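Local coordinates for protein PrimPol AEP domain (PP-N190) (Cyanophage S-2L, PDB 6ZP9) that probably copies DNA as a primase-polymerase of the archaeo-eukaryotic primase type, in a phage whose genome carries 2-aminoadenine in place of adenine, at residues R16-L21 / R163-P168; A31-R36 / T51-A56; Y35-P40 / Q64-Y69; G90-G95 / I123-V128. All coordinates share one frame; numbering follows the deposited sequence.

Contact 1 of 4, residues R16-L21 / R163-P168; sequences RDQILL and RLAGCP
Ile19 and Gln18 of helix 16-25 pack against a type II beta turn, Leu164 to Cys167, that directly follows strand 161-163. Ile19 has its CG1 branch beside the backbone N and opposite the carbonyl carbon (chi1 -70°), and this branch runs over the turn: CG1 lies 3.2 Å from Ala165 O, a tight van der Waals approach, while CD1 reaches on to Leu164 CD2 at 3.9 Å and to Cys167 SG, also at 3.9 Å. The Ile19 and Leu164 side chains cross at a slant; the leucine methyl and the sulfur both touch that one terminal carbon. One residue earlier in the helix, Gln18 CB sits 3.5 Å from Gly166 CA; without a side chain, Gly166 lets the turn come this close, and its positive phi suits its place in the type II turn. Gln18 then bends at chi2, and OE1, which accepts from Ile178 N, lies 3.8 Å from Ala165 CB. The Ala165 methyl also touches Gln18 O. Around this buried contact, Leu53 touches both Ile19 and Leu164, His22 ND1 bonds Ala165 N, helix 55-64 meets Cys167 through Val58, and strand 177-179 lies against Gln18 and Ala165.

Contact 2 of 4, residues A31-R36 / T51-A56; sequences ATTRYR and TPLTGA
Tyr35 and Thr51 form the hydrogen-bonded pair of an antiparallel beta hairpin, strands 34-38 and 49-52: Tyr35 N donates to Thr51 O at 2.8 Å, head-on to the carbonyl (C=O...N 178°), and Thr51 N returns a bond to Tyr35 O at 3.1 Å. A third bond, Leu53 N to Thr33 O at 3.1 Å, continues the ladder past the non-hydrogen-bonded pair Arg34-Pro52, just before Thr54, at the N-cap position of helix 55-64. Three successive torsions near -60° curl Arg34 back over the neighbouring strand. One face of its guanidinium therefore lies on the Thr51-Pro52 peptide, with Thr51 C 3.7 Å above its centre, and NH1 rests 3.5 Å from Pro52 CD; NH2 makes a salt bridge with Asp77. Leu53 spreads its two methyls, CD2 to Thr33 CG2, the two side chains lying side by side, and CD1 toward the Tyr35 ring, crossing that side chain at about a right angle. Across the ring, Tyr35 CD2 has Thr51 CG2 at its edge, in plane and 3.8 Å away.

Contact 3 of 4, residues Y35-P40 / Q64-Y69; sequences YRAIWP and QGFNSY
Arg36-Tyr69 and Ile38-Asn67 are the hydrogen-bonded pairs of two antiparallel strands, 34-38 and 67-71, in the middle of a four-stranded sheet; the axes of their short segments approach to 4.9 Å, with directions 154° apart. The bond from Arg36 N to Tyr69 O is nearly straight at hydrogen (176°), although the donor stands above the carbonyl plane. On the face carrying Arg36, Ile38 and Tyr69, Ile38 CD1 makes a CH-pi contact with the Tyr69 ring, 3.9 Å from its centroid. The opposite face holds Ala37 against Phe66 CB, and there Tyr35 OH and Ser68 OG share a 2.9 Å hydrogen bond with OG in the tyrosine ring plane. Where the strands part, Trp39 turns its edge to the face of Phe66 in a T-shaped pair, planes 74° apart, with CE3 3.6 Å above the phenyl centre. Trp39 NE1 is hydrogen-bonded to Asp44 OD2. Gly65 ends helix 55-64 with a Schellman motif, and the last helical carbonyl, Gln64 O, meets the indole edge in plane, 3.4 Å from Trp39 CZ3.

Contact 4 of 4, residues G90-G95 / I123-V128; sequences GEWDDG and IHHYWV
Glu91 and His124 extend side by side where strands 85-90 and 123-129 pair, the carboxylate turned 78° against the imidazole. Glu91 OE1 comes to the ring edge, but its bond from His124 NE2, 3.1 Å long, is weak and bent to 127° at hydrogen. Water 1 bridges the same two groups, donating to Glu91 OE1 at 2.6 Å and lying 2.9 Å from His124 NE2, in the imidazole plane. Glu91 OE2 accepts from Asn155. His124 completes a Ser122-Ile123-His124 sequence that fits the sxH motif of archaeo-eukaryotic primases, which in relatives helps bind the nucleotide, and Glu91-Trp92-Asp93 probably corresponds to their acidic metal-binding motif; the pair thus probably belongs to the active-site region. Trp92 and His125 cross at about a right angle, ring planes 80° apart, with Trp92 CZ3 3.5 Å from His125 NE2. The same nitrogen meets water 2, which also joins Trp92 N and Ile123 O, while Gln115 binds ND1. Gly90 N to His125 O at 3.1 Å and His125 N to Gly90 O at 3.0 Å fix the register. Strand 123-129 lies between 85-90 and 114-117; Met162 and Arg163 of strand 161-163 touch His124, and Leu97 and Val101 of helix 97-102 pack on Ile123.

Contacts 2 and 3 share Tyr35 and Arg36 and build one sheet, with strand 34-38 bonded to 49-52 on one side and to 67-71 on the other; their centres lie about 12 Å apart. Contact 1 brackets all the others in sequence, returning the chain after strand 161-163, the far edge of that sheet, to the first helix. Leu53 CD2 meets Ile19 CG2 at 4.0 Å, and Leu164 N bonds Ser68 O, tying contact 1 to both. Contact 4 belongs to the second four-stranded sheet, its centre about 23 Å from that of contact 2. Arg163 CB packs on His124 CE1, joining contact 1 to contact 4; two sheets meeting this way are consistent with archaeo-eukaryotic primase cores.

Contact 1 of 4, residues R16-L21 / R163-P168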
loop_
_atom_site.group_PDB
_atom_site.type_symbol
_atom_site.label_atom_id
_atom_site.label_comp_id
_atom_site.label_asym_id
_atom_site.label_seq_id
_atom_site.Cartn_x
_atom_site.Cartn_y
_atom_site.Cartn_z
ATOM N N ARG A 16 -11.200 8.069 -9.870
ATOM C CA ARG A 16 -10.647 6.985 -10.685
ATOM C C ARG A 16 -9.218 7.274 -11.135
ATOM O O ARG A 16 -8.442 6.343 -11.374
ATOM C CB ARG A 16 -11.535 6.728 -11.906
ATOM C CG ARG A 16 -11.395 7.787 -12.983
ATOM C CD ARG A 16 -12.213 7.462 -14.224
ATOM N NE ARG A 16 -11.904 6.149 -14.787
ATOM C CZ ARG A 16 -10.991 5.928 -15.734
ATOM N NH1 ARG A 16 -10.803 4.690 -16.181
ATOM N NH2 ARG A 16 -10.273 6.933 -16.239
ATOM N N ASP A 17 -8.852 8.546 -11.269
ATOM C CA ASP A 17 -7.494 8.870 -11.696
ATOM C C ASP A 17 -6.482 8.477 -10.632
ATOM O O ASP A 17 -5.389 7.997 -10.951
ATOM C CB ASP A 17 -7.374 10.359 -12.019
ATOM C CG ASP A 17 -8.179 10.761 -13.256
ATOM O OD1 ASP A 17 -8.128 10.032 -14.271
ATOM O OD2 ASP A 17 -8.866 11.806 -13.207
ATOM N N GLN A 18 -6.830 8.665 -9.362
ATOM C CA GLN A 18 -5.914 8.286 -8.298
ATOM C C GLN A 18 -5.806 6.768 -8.181
ATOM O O GLN A 18 -4.716 6.235 -7.940
ATOM C CB GLN A 18 -6.370 8.921 -6.992
ATOM C CG GLN A 18 -5.962 10.378 -6.895
ATOM C CD GLN A 18 -4.488 10.542 -6.549
ATOM O OE1 GLN A 18 -4.037 10.089 -5.499
ATOM N NE2 GLN A 18 -3.732 11.189 -7.431
ATOM N N ILE A 19 -6.921 6.052 -8.353
ATOM C CA ILE A 19 -6.865 4.591 -8.332
ATOM C C ILE A 19 -5.923 4.077 -9.419
ATOM O O ILE A 19 -5.035 3.251 -9.161
ATOM C CB ILE A 19 -8.271 3.989 -8.491
ATOM C CG1 ILE A 19 -9.103 4.242 -7.233
ATOM C CG2 ILE A 19 -8.176 2.486 -8.788
ATOM C CD1 ILE A 19 -10.470 3.565 -7.268
ATOM N N LEU A 20 -6.105 4.550 -10.655
ATOM C CA LEU A 20 -5.257 4.071 -11.743
ATOM C C LEU A 20 -3.805 4.483 -11.536
ATOM O O LEU A 20 -2.889 3.725 -11.876
ATOM C CB LEU A 20 -5.782 4.578 -13.085
ATOM C CG LEU A 20 -7.102 3.903 -13.475
ATOM C CD1 LEU A 20 -7.646 4.511 -14.748
ATOM C CD2 LEU A 20 -6.939 2.388 -13.623
ATOM N N LEU A 21 -3.575 5.669 -10.953
ATOM C CA LEU A 21 -2.209 6.099 -10.662
ATOM C C LEU A 21 -1.554 5.191 -9.629
ATOM O O LEU A 21 -0.380 4.837 -9.767
ATOM C CB LEU A 21 -2.198 7.554 -10.186
ATOM C CG LEU A 21 -0.822 8.088 -9.773
ATOM C CD1 LEU A 21 0.136 8.157 -10.949
ATOM C CD2 LEU A 21 -0.948 9.445 -9.094
ATOM N N ARG A 163 -4.138 0.765 1.929
ATOM C CA ARG A 163 -5.159 1.744 1.561
ATOM C C ARG A 163 -5.008 2.166 0.107
ATOM O O ARG A 163 -3.902 2.457 -0.359
ATOM C CB ARG A 163 -5.025 2.961 2.412
ATOM C CG ARG A 163 -5.629 2.828 3.787
ATOM C CD ARG A 163 -7.141 2.707 3.819
ATOM N NE ARG A 163 -7.564 2.549 5.181
ATOM C CZ ARG A 163 -8.108 3.498 5.892
ATOM N NH1 ARG A 163 -8.396 3.281 7.132
ATOM N NH2 ARG A 163 -8.382 4.618 5.362
ATOM N N LEU A 164 -6.124 2.193 -0.623
ATOM C CA LEU A 164 -6.152 2.524 -2.041
ATOM C C LEU A 164 -6.333 4.034 -2.237
ATOM O O LEU A 164 -7.229 4.642 -1.637
ATOM C CB LEU A 164 -7.280 1.733 -2.709
ATOM C CG LEU A 164 -7.563 1.993 -4.182
ATOM C CD1 LEU A 164 -6.355 1.614 -5.049
ATOM C CD2 LEU A 164 -8.838 1.258 -4.629
ATOM N N ALA A 165 -5.476 4.637 -3.067
ATOM C CA ALA A 165 -5.585 6.061 -3.380
ATOM C C ALA A 165 -6.903 6.350 -4.081
ATOM O O ALA A 165 -7.438 5.511 -4.805
ATOM C CB ALA A 165 -4.428 6.515 -4.275
ATOM N N GLY A 166 -7.433 7.550 -3.853
ATOM C CA GLY A 166 -8.639 7.977 -4.528
ATOM C C GLY A 166 -9.936 7.547 -3.890
ATOM O O GLY A 166 -11.005 7.854 -4.443
ATOM N N CYS A 167 -9.892 6.840 -2.756
ATOM C CA CYS A 167 -11.102 6.464 -2.034
ATOM C C CYS A 167 -11.106 7.114 -0.661
ATOM O O CYS A 167 -10.040 7.364 -0.086
ATOM C CB CYS A 167 -11.227 4.944 -1.861
ATOM S SG CYS A 167 -11.111 4.039 -3.413
ATOM N N PRO A 168 -12.283 7.379 -0.104
ATOM C CA PRO A 168 -12.344 8.079 1.182
ATOM C C PRO A 168 -11.969 7.207 2.372
ATOM O O PRO A 168 -12.265 6.003 2.425
ATOM C CB PRO A 168 -13.805 8.533 1.269
ATOM C CG PRO A 168 -14.552 7.604 0.386
ATOM C CD PRO A 168 -13.615 7.232 -0.727
#

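Contact 2 of 4, residues A31-R36 / T51-A56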
loop_
_atom_site.group_PDB
_atom_site.type_symbol
_atom_site.label_atom_id
_atom_site.label_comp_id
_atom_site.label_asym_id
_atom_site.label_seq_id
_atom_site.Cartn_x
_atom_site.Cartn_y
_atom_site.Cartn_z
ATOM N N ALA A 31 -6.535 -5.805 -14.389
ATOM C CA ALA A 31 -7.245 -7.066 -14.593
ATOM C C ALA A 31 -6.927 -8.117 -13.534
ATOM O O ALA A 31 -7.723 -9.043 -13.341
ATOM C CB ALA A 31 -6.918 -7.640 -15.975
ATOM N N THR A 32 -5.779 -8.023 -12.867
ATOM C CA THR A 32 -5.401 -9.012 -11.864
ATOM C C THR A 32 -5.290 -8.406 -10.470
ATOM O O THR A 32 -4.818 -9.082 -9.546
ATOM C CB THR A 32 -4.083 -9.693 -12.245
ATOM O OG1 THR A 32 -3.068 -8.702 -12.392
ATOM C CG2 THR A 32 -4.217 -10.446 -13.568
ATOM N N THR A 33 -5.718 -7.158 -10.287
ATOM C CA THR A 33 -5.588 -6.494 -8.998
ATOM C C THR A 33 -6.741 -6.891 -8.079
ATOM O O THR A 33 -7.903 -6.925 -8.493
ATOM C CB THR A 33 -5.538 -4.975 -9.189
ATOM O OG1 THR A 33 -4.331 -4.628 -9.880
ATOM C CG2 THR A 33 -5.567 -4.243 -7.848
ATOM N N ARG A 34 -6.408 -7.198 -6.829
ATOM C CA ARG A 34 -7.379 -7.646 -5.844
ATOM C C ARG A 34 -7.783 -6.488 -4.939
ATOM O O ARG A 34 -6.927 -5.789 -4.387
ATOM C CB ARG A 34 -6.810 -8.799 -5.015
ATOM C CG ARG A 34 -6.450 -10.019 -5.840
ATOM C CD ARG A 34 -7.683 -10.588 -6.521
ATOM N NE ARG A 34 -8.652 -11.085 -5.547
ATOM C CZ ARG A 34 -9.816 -11.626 -5.878
ATOM N NH1 ARG A 34 -10.151 -11.734 -7.154
ATOM N NH2 ARG A 34 -10.639 -12.060 -4.936
ATOM N N TYR A 35 -9.089 -6.296 -4.798
ATOM C CA TYR A 35 -9.681 -5.272 -3.953
ATOM C C TYR A 35 -10.158 -5.898 -2.649
ATOM O O TYR A 35 -10.686 -7.016 -2.642
ATOM C CB TYR A 35 -10.854 -4.624 -4.687
ATOM C CG TYR A 35 -11.599 -3.532 -3.964
ATOM C CD1 TYR A 35 -10.963 -2.349 -3.593
ATOM C CD2 TYR A 35 -12.968 -3.655 -3.700
ATOM C CE1 TYR A 35 -11.658 -1.329 -2.948
ATOM C CE2 TYR A 35 -13.671 -2.639 -3.055
ATOM C CZ TYR A 35 -13.012 -1.478 -2.686
ATOM O OH TYR A 35 -13.695 -0.455 -2.054
ATOM N N ARG A 36 -9.955 -5.188 -1.543
ATOM C CA ARG A 36 -10.510 -5.596 -0.256
ATOM C C ARG A 36 -11.244 -4.405 0.331
ATOM O O ARG A 36 -10.658 -3.332 0.499
ATOM C CB ARG A 36 -9.430 -6.100 0.714
ATOM C CG ARG A 36 -10.020 -6.846 1.919
ATOM C CD ARG A 36 -8.986 -7.631 2.727
ATOM N NE ARG A 36 -9.350 -7.715 4.143
ATOM C CZ ARG A 36 -9.828 -8.798 4.754
ATOM N NH1 ARG A 36 -10.137 -8.740 6.043
ATOM N NH2 ARG A 36 -9.991 -9.934 4.086
ATOM N N THR A 51 -12.498 -9.249 -3.789
ATOM C CA THR A 51 -13.107 -9.244 -5.109
ATOM C C THR A 51 -12.140 -8.590 -6.091
ATOM O O THR A 51 -11.216 -7.882 -5.675
ATOM C CB THR A 51 -14.447 -8.497 -5.066
ATOM O OG1 THR A 51 -15.185 -8.737 -6.265
ATOM C CG2 THR A 51 -14.219 -7.009 -4.883
ATOM N N PRO A 52 -12.301 -8.835 -7.394
ATOM C CA PRO A 52 -11.523 -8.073 -8.378
ATOM C C PRO A 52 -11.809 -6.580 -8.270
ATOM O O PRO A 52 -12.916 -6.149 -7.929
ATOM C CB PRO A 52 -12.000 -8.636 -9.721
ATOM C CG PRO A 52 -12.468 -10.043 -9.395
ATOM C CD PRO A 52 -13.055 -9.945 -8.019
ATOM N N LEU A 53 -10.786 -5.779 -8.551
ATOM C CA LEU A 53 -10.935 -4.326 -8.532
ATOM C C LEU A 53 -11.660 -3.876 -9.799
ATOM O O LEU A 53 -11.138 -4.033 -10.904
ATOM C CB LEU A 53 -9.576 -3.643 -8.419
ATOM C CG LEU A 53 -9.595 -2.116 -8.481
ATOM C CD1 LEU A 53 -10.200 -1.553 -7.218
ATOM C CD2 LEU A 53 -8.188 -1.557 -8.703
ATOM N N THR A 54 -12.873 -3.345 -9.644
ATOM C CA THR A 54 -13.625 -2.746 -10.739
ATOM C C THR A 54 -14.270 -1.465 -10.236
ATOM O O THR A 54 -14.497 -1.288 -9.037
ATOM C CB THR A 54 -14.712 -3.685 -11.308
ATOM O OG1 THR A 54 -15.827 -3.752 -10.411
ATOM C CG2 THR A 54 -14.160 -5.093 -11.544
ATOM N N GLY A 55 -14.565 -0.562 -11.172
ATOM C CA GLY A 55 -15.175 0.699 -10.787
ATOM C C GLY A 55 -16.536 0.510 -10.150
ATOM O O GLY A 55 -16.871 1.178 -9.174
ATOM N N ALA A 56 -17.333 -0.416 -10.686
ATOM C CA ALA A 56 -18.672 -0.636 -10.142
ATOM C C ALA A 56 -18.606 -1.184 -8.721
ATOM O O ALA A 56 -19.434 -0.832 -7.868
ATOM C CB ALA A 56 -19.458 -1.585 -11.050
#

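Contact 3 of 4, residues Y35-P40 / Q64-Y69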
loop_
_atom_site.group_PDB
_atom_site.type_symbol
_atom_site.label_atom_id
_atom_site.label_comp_id
_atom_site.label_asym_id
_atom_site.label_seq_id
_atom_site.Cartn_x
_atom_site.Cartn_y
_atom_site.Cartn_z
ATOM N N TYR A 35 -9.089 -6.296 -4.798
ATOM C CA TYR A 35 -9.681 -5.272 -3.953
ATOM C C TYR A 35 -10.158 -5.898 -2.649
ATOM O O TYR A 35 -10.686 -7.016 -2.642
ATOM C CB TYR A 35 -10.854 -4.624 -4.687
ATOM C CG TYR A 35 -11.599 -3.532 -3.964
ATOM C CD1 TYR A 35 -10.963 -2.349 -3.593
ATOM C CD2 TYR A 35 -12.968 -3.655 -3.700
ATOM C CE1 TYR A 35 -11.658 -1.329 -2.948
ATOM C CE2 TYR A 35 -13.671 -2.639 -3.055
ATOM C CZ TYR A 35 -13.012 -1.478 -2.686
ATOM O OH TYR A 35 -13.695 -0.455 -2.054
ATOM N N ARG A 36 -9.955 -5.188 -1.543
ATOM C CA ARG A 36 -10.510 -5.596 -0.256
ATOM C C ARG A 36 -11.244 -4.405 0.331
ATOM O O ARG A 36 -10.658 -3.332 0.499
ATOM C CB ARG A 36 -9.430 -6.100 0.714
ATOM C CG ARG A 36 -10.020 -6.846 1.919
ATOM C CD ARG A 36 -8.986 -7.631 2.727
ATOM N NE ARG A 36 -9.350 -7.715 4.143
ATOM C CZ ARG A 36 -9.828 -8.798 4.754
ATOM N NH1 ARG A 36 -10.137 -8.740 6.043
ATOM N NH2 ARG A 36 -9.991 -9.934 4.086
ATOM N N ALA A 37 -12.529 -4.574 0.607
ATOM C CA ALA A 37 -13.322 -3.552 1.277
ATOM C C ALA A 37 -13.485 -3.980 2.732
ATOM O O ALA A 37 -13.963 -5.088 3.005
ATOM C CB ALA A 37 -14.677 -3.377 0.587
ATOM N N ILE A 38 -13.063 -3.125 3.660
ATOM C CA ILE A 38 -13.075 -3.445 5.083
ATOM C C ILE A 38 -13.984 -2.456 5.798
ATOM O O ILE A 38 -13.873 -1.242 5.586
ATOM C CB ILE A 38 -11.662 -3.416 5.693
ATOM C CG1 ILE A 38 -10.715 -4.297 4.870
ATOM C CG2 ILE A 38 -11.708 -3.870 7.149
ATOM C CD1 ILE A 38 -9.323 -4.363 5.432
ATOM N N TRP A 39 -14.875 -2.977 6.644
ATOM C CA TRP A 39 -15.806 -2.119 7.366
ATOM C C TRP A 39 -15.072 -1.335 8.458
ATOM O O TRP A 39 -14.247 -1.896 9.184
ATOM C CB TRP A 39 -16.922 -2.966 7.975
ATOM C CG TRP A 39 -18.055 -2.157 8.491
ATOM C CD1 TRP A 39 -18.412 -1.978 9.803
ATOM C CD2 TRP A 39 -18.985 -1.399 7.712
ATOM N NE1 TRP A 39 -19.512 -1.148 9.883
ATOM C CE2 TRP A 39 -19.883 -0.785 8.613
ATOM C CE3 TRP A 39 -19.146 -1.181 6.342
ATOM C CZ2 TRP A 39 -20.925 0.037 8.183
ATOM C CZ3 TRP A 39 -20.187 -0.365 5.917
ATOM C CH2 TRP A 39 -21.065 0.231 6.838
ATOM N N PRO A 40 -15.346 -0.035 8.599
ATOM C CA PRO A 40 -14.531 0.784 9.506
ATOM C C PRO A 40 -14.707 0.461 10.978
ATOM O O PRO A 40 -13.803 0.775 11.758
ATOM C CB PRO A 40 -14.995 2.217 9.206
ATOM C CG PRO A 40 -15.617 2.149 7.874
ATOM C CD PRO A 40 -16.238 0.792 7.768
ATOM N N GLN A 64 -21.620 2.244 0.322
ATOM C CA GLN A 64 -22.124 1.473 1.456
ATOM C C GLN A 64 -21.405 1.816 2.752
ATOM O O GLN A 64 -21.967 1.614 3.833
ATOM C CB GLN A 64 -22.035 -0.006 1.184
ATOM C CG GLN A 64 -23.241 -0.568 0.474
ATOM C CD GLN A 64 -23.186 -2.077 0.355
ATOM O OE1 GLN A 64 -23.020 -2.795 1.354
ATOM N NE2 GLN A 64 -23.296 -2.574 -0.874
ATOM N N GLY A 65 -20.173 2.311 2.677
ATOM C CA GLY A 65 -19.483 2.773 3.866
ATOM C C GLY A 65 -18.182 2.062 4.193
ATOM O O GLY A 65 -17.670 2.227 5.300
ATOM N N PHE A 66 -17.632 1.280 3.260
ATOM C CA PHE A 66 -16.406 0.533 3.513
ATOM C C PHE A 66 -15.172 1.392 3.242
ATOM O O PHE A 66 -15.207 2.332 2.445
ATOM C CB PHE A 66 -16.334 -0.715 2.627
ATOM C CG PHE A 66 -17.315 -1.802 2.990
ATOM C CD1 PHE A 66 -18.640 -1.732 2.577
ATOM C CD2 PHE A 66 -16.902 -2.913 3.703
ATOM C CE1 PHE A 66 -19.533 -2.737 2.889
ATOM C CE2 PHE A 66 -17.791 -3.920 4.024
ATOM C CZ PHE A 66 -19.112 -3.834 3.609
ATOM N N ASN A 67 -14.067 1.050 3.901
ATOM C CA ASN A 67 -12.767 1.569 3.499
ATOM C C ASN A 67 -12.178 0.671 2.405
ATOM O O ASN A 67 -12.550 -0.497 2.255
ATOM C CB ASN A 67 -11.812 1.660 4.692
ATOM C CG ASN A 67 -12.090 2.869 5.586
ATOM O OD1 ASN A 67 -12.328 3.975 5.106
ATOM N ND2 ASN A 67 -12.024 2.662 6.894
ATOM N N SER A 68 -11.249 1.234 1.634
ATOM C CA SER A 68 -10.800 0.639 0.383
ATOM C C SER A 68 -9.320 0.299 0.453
ATOM O O SER A 68 -8.506 1.148 0.831
ATOM C CB SER A 68 -11.043 1.593 -0.786
ATOM O OG SER A 68 -12.424 1.865 -0.941
ATOM N N TYR A 69 -8.982 -0.923 0.040
ATOM C CA TYR A 69 -7.626 -1.453 0.083
ATOM C C TYR A 69 -7.375 -2.293 -1.163
ATOM O O TYR A 69 -8.304 -2.859 -1.753
ATOM C CB TYR A 69 -7.395 -2.354 1.306
ATOM C CG TYR A 69 -7.666 -1.701 2.638
ATOM C CD1 TYR A 69 -8.966 -1.589 3.124
ATOM C CD2 TYR A 69 -6.626 -1.193 3.415
ATOM C CE1 TYR A 69 -9.230 -0.987 4.352
ATOM C CE2 TYR A 69 -6.875 -0.588 4.643
ATOM C CZ TYR A 69 -8.185 -0.491 5.109
ATOM O OH TYR A 69 -8.464 0.099 6.329
#

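Contact 4 of 4, residues G90-G95 / I123-V128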
loop_
_atom_site.group_PDB
_atom_site.type_symbol
_atom_site.label_atom_id
_atom_site.label_comp_id
_atom_site.label_asym_id
_atom_site.label_seq_id
_atom_site.Cartn_x
_atom_site.Cartn_y
_atom_site.Cartn_z
ATOM N N GLY A 90 5.867 0.598 3.835
ATOM C CA GLY A 90 5.606 0.555 5.264
ATOM C C GLY A 90 5.055 1.863 5.783
ATOM O O GLY A 90 4.860 2.828 5.039
ATOM N N GLU A 91 4.811 1.881 7.087
ATOM C CA GLU A 91 4.222 3.039 7.742
ATOM C C GLU A 91 4.629 3.026 9.204
ATOM O O GLU A 91 4.817 1.960 9.794
ATOM C CB GLU A 91 2.687 3.021 7.637
ATOM C CG GLU A 91 2.071 1.771 8.269
ATOM C CD GLU A 91 0.544 1.723 8.213
ATOM O OE1 GLU A 91 -0.116 2.778 8.334
ATOM O OE2 GLU A 91 -0.006 0.614 8.056
ATOM N N TRP A 92 4.750 4.214 9.791
ATOM C CA TRP A 92 4.871 4.311 11.239
ATOM C C TRP A 92 3.493 4.218 11.881
ATOM O O TRP A 92 2.495 4.681 11.326
ATOM C CB TRP A 92 5.573 5.606 11.643
ATOM C CG TRP A 92 7.068 5.488 11.460
ATOM C CD1 TRP A 92 7.944 4.784 12.250
ATOM C CD2 TRP A 92 7.857 6.054 10.403
ATOM N NE1 TRP A 92 9.222 4.887 11.753
ATOM C CE2 TRP A 92 9.199 5.658 10.621
ATOM C CE3 TRP A 92 7.561 6.860 9.293
ATOM C CZ2 TRP A 92 10.240 6.045 9.775
ATOM C CZ3 TRP A 92 8.601 7.239 8.453
ATOM C CH2 TRP A 92 9.925 6.829 8.700
ATOM N N ASP A 93 3.439 3.581 13.050
ATOM C CA ASP A 93 2.169 3.422 13.751
ATOM C C ASP A 93 1.597 4.760 14.196
ATOM O O ASP A 93 0.378 4.889 14.354
ATOM C CB ASP A 93 2.343 2.495 14.962
ATOM C CG ASP A 93 1.109 1.664 15.242
ATOM O OD1 ASP A 93 0.112 1.810 14.512
ATOM O OD2 ASP A 93 1.131 0.878 16.219
ATOM N N ASP A 94 2.453 5.764 14.456
ATOM C CA ASP A 94 2.027 7.069 14.954
ATOM C C ASP A 94 3.174 8.053 14.757
ATOM O O ASP A 94 4.230 7.707 14.214
ATOM C CB ASP A 94 1.589 6.994 16.420
ATOM C CG ASP A 94 2.662 6.425 17.342
ATOM O OD1 ASP A 94 3.871 6.708 17.171
ATOM O OD2 ASP A 94 2.282 5.686 18.272
ATOM N N GLY A 95 2.993 9.260 15.230
ATOM C CA GLY A 95 3.940 10.344 15.076
ATOM C C GLY A 95 3.346 11.500 14.299
ATOM O O GLY A 95 2.432 11.314 13.494
ATOM N N ILE A 123 1.288 8.102 7.170
ATOM C CA ILE A 123 1.748 8.191 5.789
ATOM C C ILE A 123 2.202 6.806 5.352
ATOM O O ILE A 123 2.800 6.055 6.141
ATOM C CB ILE A 123 2.897 9.214 5.677
ATOM C CG1 ILE A 123 2.454 10.604 6.159
ATOM C CG2 ILE A 123 3.507 9.228 4.256
ATOM C CD1 ILE A 123 1.332 11.250 5.344
ATOM N N HIS A 124 1.924 6.450 4.101
ATOM C CA HIS A 124 2.413 5.206 3.520
ATOM C C HIS A 124 3.569 5.504 2.570
ATOM O O HIS A 124 3.481 6.421 1.745
ATOM C CB HIS A 124 1.288 4.476 2.786
ATOM C CG HIS A 124 0.250 3.902 3.703
ATOM N ND1 HIS A 124 -0.802 3.131 3.256
ATOM C CD2 HIS A 124 0.106 3.992 5.046
ATOM C CE1 HIS A 124 -1.544 2.762 4.285
ATOM N NE2 HIS A 124 -1.015 3.271 5.383
ATOM N N HIS A 125 4.654 4.742 2.701
ATOM C CA HIS A 125 5.857 4.918 1.897
ATOM C C HIS A 125 6.056 3.693 1.019
ATOM O O HIS A 125 5.967 2.565 1.506
ATOM C CB HIS A 125 7.090 5.113 2.785
ATOM C CG HIS A 125 6.865 6.058 3.918
ATOM N ND1 HIS A 125 7.168 7.401 3.838
ATOM C CD2 HIS A 125 6.361 5.859 5.159
ATOM C CE1 HIS A 125 6.857 7.988 4.980
ATOM N NE2 HIS A 125 6.366 7.076 5.798
ATOM N N TYR A 126 6.339 3.912 -0.261
ATOM C CA TYR A 126 6.563 2.832 -1.213
ATOM C C TYR A 126 7.904 2.976 -1.929
ATOM O O TYR A 126 8.278 4.071 -2.359
ATOM C CB TYR A 126 5.478 2.799 -2.269
ATOM C CG TYR A 126 4.107 2.358 -1.827
ATOM C CD1 TYR A 126 3.227 3.255 -1.229
ATOM C CD2 TYR A 126 3.670 1.065 -2.070
ATOM C CE1 TYR A 126 1.957 2.868 -0.875
ATOM C CE2 TYR A 126 2.409 0.666 -1.713
ATOM C CZ TYR A 126 1.554 1.568 -1.124
ATOM O OH TYR A 126 0.285 1.169 -0.781
ATOM N N TRP A 127 8.598 1.857 -2.102
ATOM C CA TRP A 127 9.800 1.784 -2.924
ATOM C C TRP A 127 9.543 0.730 -3.999
ATOM O O TRP A 127 9.414 -0.462 -3.690
ATOM C CB TRP A 127 11.030 1.437 -2.079
ATOM C CG TRP A 127 11.452 2.495 -1.079
ATOM C CD1 TRP A 127 12.467 3.410 -1.221
ATOM C CD2 TRP A 127 10.896 2.717 0.222
ATOM N NE1 TRP A 127 12.562 4.192 -0.091
ATOM C CE2 TRP A 127 11.616 3.785 0.810
ATOM C CE3 TRP A 127 9.857 2.123 0.947
ATOM C CZ2 TRP A 127 11.323 4.275 2.085
ATOM C CZ3 TRP A 127 9.567 2.615 2.222
ATOM C CH2 TRP A 127 10.302 3.678 2.774
ATOM N N VAL A 128 9.452 1.168 -5.260
ATOM C CA VAL A 128 9.043 0.303 -6.365
ATOM C C VAL A 128 10.278 -0.205 -7.093
ATOM O O VAL A 128 11.208 0.564 -7.366
ATOM C CB VAL A 128 8.112 1.058 -7.330
ATOM C CG1 VAL A 128 7.676 0.140 -8.463
ATOM C CG2 VAL A 128 6.908 1.597 -6.567
HETATM O O HOH W 1 -2.623 3.090 7.800
HETATM O O HOH W 2 4.511 6.560 8.098
#